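Local coordinates for protein GTPase HflX (Sulfolobus solfataricus P2, PDB 2QTF) that hydrolyses GTP with the help of magnesium and associates with the 50S ribosomal subunit, possibly acting in protein synthesis or ribosome biogenesis, at residues L89-F94 with P242-A247. Residues are numbered along the deposited sequence; the frame is centred on the assembly and turned at random.
Sequences LLLEIF and PQIVDA. With CD (cadmium ion), chain B.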
loop_
_atom_site.group_PDB
_atom_site.type_symbol
_atom_site.label_atom_id
_atom_site.label_comp_id
_atom_site.label_asym_id
_atom_site.label_seq_id
_atom_site.Cartn_x
_atom_site.Cartn_y
_atom_site.Cartn_z
ATOM N N LEU A 89 6.658 -2.538 8.644
ATOM C CA LEU A 89 5.575 -1.648 8.237
ATOM C C LEU A 89 4.970 -2.122 6.921
ATOM O O LEU A 89 3.733 -2.135 6.713
ATOM C CB LEU A 89 6.068 -0.152 8.137
ATOM C CG LEU A 89 5.074 0.862 7.461
ATOM C CD1 LEU A 89 3.902 1.091 8.364
ATOM C CD2 LEU A 89 5.677 2.274 7.032
ATOM N N LEU A 90 5.821 -2.398 5.939
ATOM C CA LEU A 90 5.235 -2.785 4.611
ATOM C C LEU A 90 4.568 -4.145 4.768
ATOM O O LEU A 90 3.544 -4.381 4.102
ATOM C CB LEU A 90 6.341 -2.919 3.508
ATOM C CG LEU A 90 7.018 -1.587 3.203
ATOM C CD1 LEU A 90 8.308 -1.649 2.289
ATOM C CD2 LEU A 90 6.065 -0.585 2.677
ATOM N N LEU A 91 5.137 -5.061 5.590
ATOM C CA LEU A 91 4.458 -6.352 5.793
ATOM C C LEU A 91 3.060 -6.141 6.462
ATOM O O LEU A 91 2.080 -6.845 6.144
ATOM C CB LEU A 91 5.319 -7.381 6.628
ATOM C CG LEU A 91 6.520 -7.914 5.775
ATOM C CD1 LEU A 91 7.488 -8.562 6.759
ATOM C CD2 LEU A 91 5.892 -8.880 4.702
ATOM N N GLU A 92 2.982 -5.181 7.403
ATOM C CA GLU A 92 1.624 -4.783 7.952
ATOM C C GLU A 92 0.619 -4.308 6.874
ATOM O O GLU A 92 -0.528 -4.770 6.869
ATOM C CB GLU A 92 1.808 -3.708 9.090
ATOM C CG GLU A 92 0.439 -3.368 9.747
ATOM C CD GLU A 92 0.099 -4.476 10.796
ATOM O OE1 GLU A 92 1.062 -5.287 11.082
ATOM O OE2 GLU A 92 -1.043 -4.503 11.384
ATOM N N ILE A 93 1.066 -3.433 5.939
ATOM C CA ILE A 93 0.240 -2.972 4.791
ATOM C C ILE A 93 -0.248 -4.194 4.012
ATOM O O ILE A 93 -1.430 -4.347 3.708
ATOM C CB ILE A 93 1.072 -2.032 3.864
ATOM C CG1 ILE A 93 1.427 -0.769 4.648
ATOM C CG2 ILE A 93 0.314 -1.786 2.523
ATOM C CD1 ILE A 93 2.413 0.124 3.915
ATOM N N PHE A 94 0.656 -5.109 3.787
ATOM C CA PHE A 94 0.292 -6.318 2.971
ATOM C C PHE A 94 -0.750 -7.148 3.714
ATOM O O PHE A 94 -1.753 -7.563 3.114
ATOM C CB PHE A 94 1.517 -7.168 2.587
ATOM C CG PHE A 94 2.654 -6.409 1.845
ATOM C CD1 PHE A 94 2.443 -5.220 1.192
ATOM C CD2 PHE A 94 3.901 -7.065 1.710
ATOM C CE1 PHE A 94 3.502 -4.543 0.569
ATOM C CE2 PHE A 94 5.017 -6.413 1.028
ATOM C CZ PHE A 94 4.809 -5.163 0.470
ATOM N N PRO A 242 14.077 -6.357 -0.858
ATOM C CA PRO A 242 14.095 -7.680 -1.502
ATOM C C PRO A 242 13.493 -8.773 -0.689
ATOM O O PRO A 242 12.961 -9.683 -1.232
ATOM C CB PRO A 242 15.637 -7.971 -1.685
ATOM C CG PRO A 242 16.304 -7.053 -0.759
ATOM C CD PRO A 242 15.429 -5.781 -0.686
ATOM N N GLN A 243 13.637 -8.734 0.634
ATOM C CA GLN A 243 13.100 -9.770 1.576
ATOM C C GLN A 243 11.583 -9.938 1.425
ATOM O O GLN A 243 11.063 -11.014 1.807
ATOM C CB GLN A 243 13.192 -9.308 3.113
ATOM C CG GLN A 243 14.529 -9.126 3.733
ATOM C CD GLN A 243 15.135 -7.727 3.548
ATOM O OE1 GLN A 243 15.061 -7.074 2.452
ATOM N NE2 GLN A 243 15.805 -7.272 4.601
ATOM N N ILE A 244 10.888 -8.868 1.012
ATOM C CA ILE A 244 9.392 -8.921 1.031
ATOM C C ILE A 244 8.784 -8.858 -0.362
ATOM O O ILE A 244 7.612 -8.647 -0.523
ATOM C CB ILE A 244 8.735 -7.856 2.007
ATOM C CG1 ILE A 244 9.042 -6.419 1.577
ATOM C CG2 ILE A 244 9.335 -8.105 3.410
ATOM C CD1 ILE A 244 8.380 -5.323 2.461
ATOM N N VAL A 245 9.638 -9.024 -1.381
ATOM C CA VAL A 245 9.139 -8.878 -2.771
ATOM C C VAL A 245 8.183 -9.970 -3.045
ATOM O O VAL A 245 7.173 -9.698 -3.667
ATOM C CB VAL A 245 10.327 -8.909 -3.777
ATOM C CG1 VAL A 245 9.827 -9.313 -5.214
ATOM C CG2 VAL A 245 10.973 -7.583 -3.824
ATOM N N ASP A 246 8.383 -11.211 -2.584
ATOM C CA ASP A 246 7.354 -12.177 -2.889
ATOM C C ASP A 246 6.021 -11.946 -2.156
ATOM O O ASP A 246 4.962 -12.187 -2.735
ATOM C CB ASP A 246 7.665 -13.612 -2.487
ATOM C CG ASP A 246 8.768 -14.274 -3.395
ATOM O OD1 ASP A 246 9.077 -13.785 -4.490
ATOM O OD2 ASP A 246 9.272 -15.271 -2.918
ATOM N N ALA A 247 6.092 -11.595 -0.864
ATOM C CA ALA A 247 4.849 -11.255 -0.204
ATOM C C ALA A 247 4.128 -10.128 -0.950
ATOM O O ALA A 247 2.879 -10.133 -1.006
ATOM C CB ALA A 247 5.114 -10.861 1.239
HETATM CD CD CD B . -0.441 -6.100 12.814
HETATM O O HOH W 1 1.858 -6.696 13.520
HETATM O O HOH W 2 0.178 -3.991 14.218
#
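Ile244 reaches across to helix 86-97 and wedges among Leu90, Leu91 and Phe94, its two branches doing different jobs. With chi1 at 63°, CG1 lies between the backbone N and the carbonyl carbon, and the extended chain beyond it carries CD1 to the root of Leu90. There Ile244 CD1 meets Leu90 CB at 3.3 Å, closer than usual for two carbons, and also Leu90 CD1; the two side chains run roughly at right angles. The other branch, Ile244 CG2, abuts the fork of Leu91, 3.7 Å from Leu91 CG. Phe94 meets the CD1 branch, also crossing Ile244 at about a right angle: Phe94 CE2 stands 3.8 Å from Ile244 CD1. Ile244 O lies beside the same ring, at an oblique angle. One face of the ring takes Leu90 O, from its own helix, offset toward the rim. One turn further on, the fit is looser. Ala247 offers a single methyl, with Ala247 CB 4.0 Å from Phe94 CD2 and Ala247 CB 4.1 Å from Leu91 CD2. Helix 101-121 packs on the same two residues, Ala110 against Leu91 and Ile107 against Phe94. The outer side of 242-247 is different again: Gln243 and Asp246 are exposed, and Asp246 points away from helix 86-97. On helix 86-97, Glu92 takes no part in the packing and binds a cadmium ion through both carboxylate oxygens. Ile244 is the N-cap residue of helix 245-253, and its packing sets the start of this G-domain helix against the N-terminal domain. The side-chain contacts are all apolar, holding the pair by shape and burial, next to Val234, a residue predicted to bind GTP.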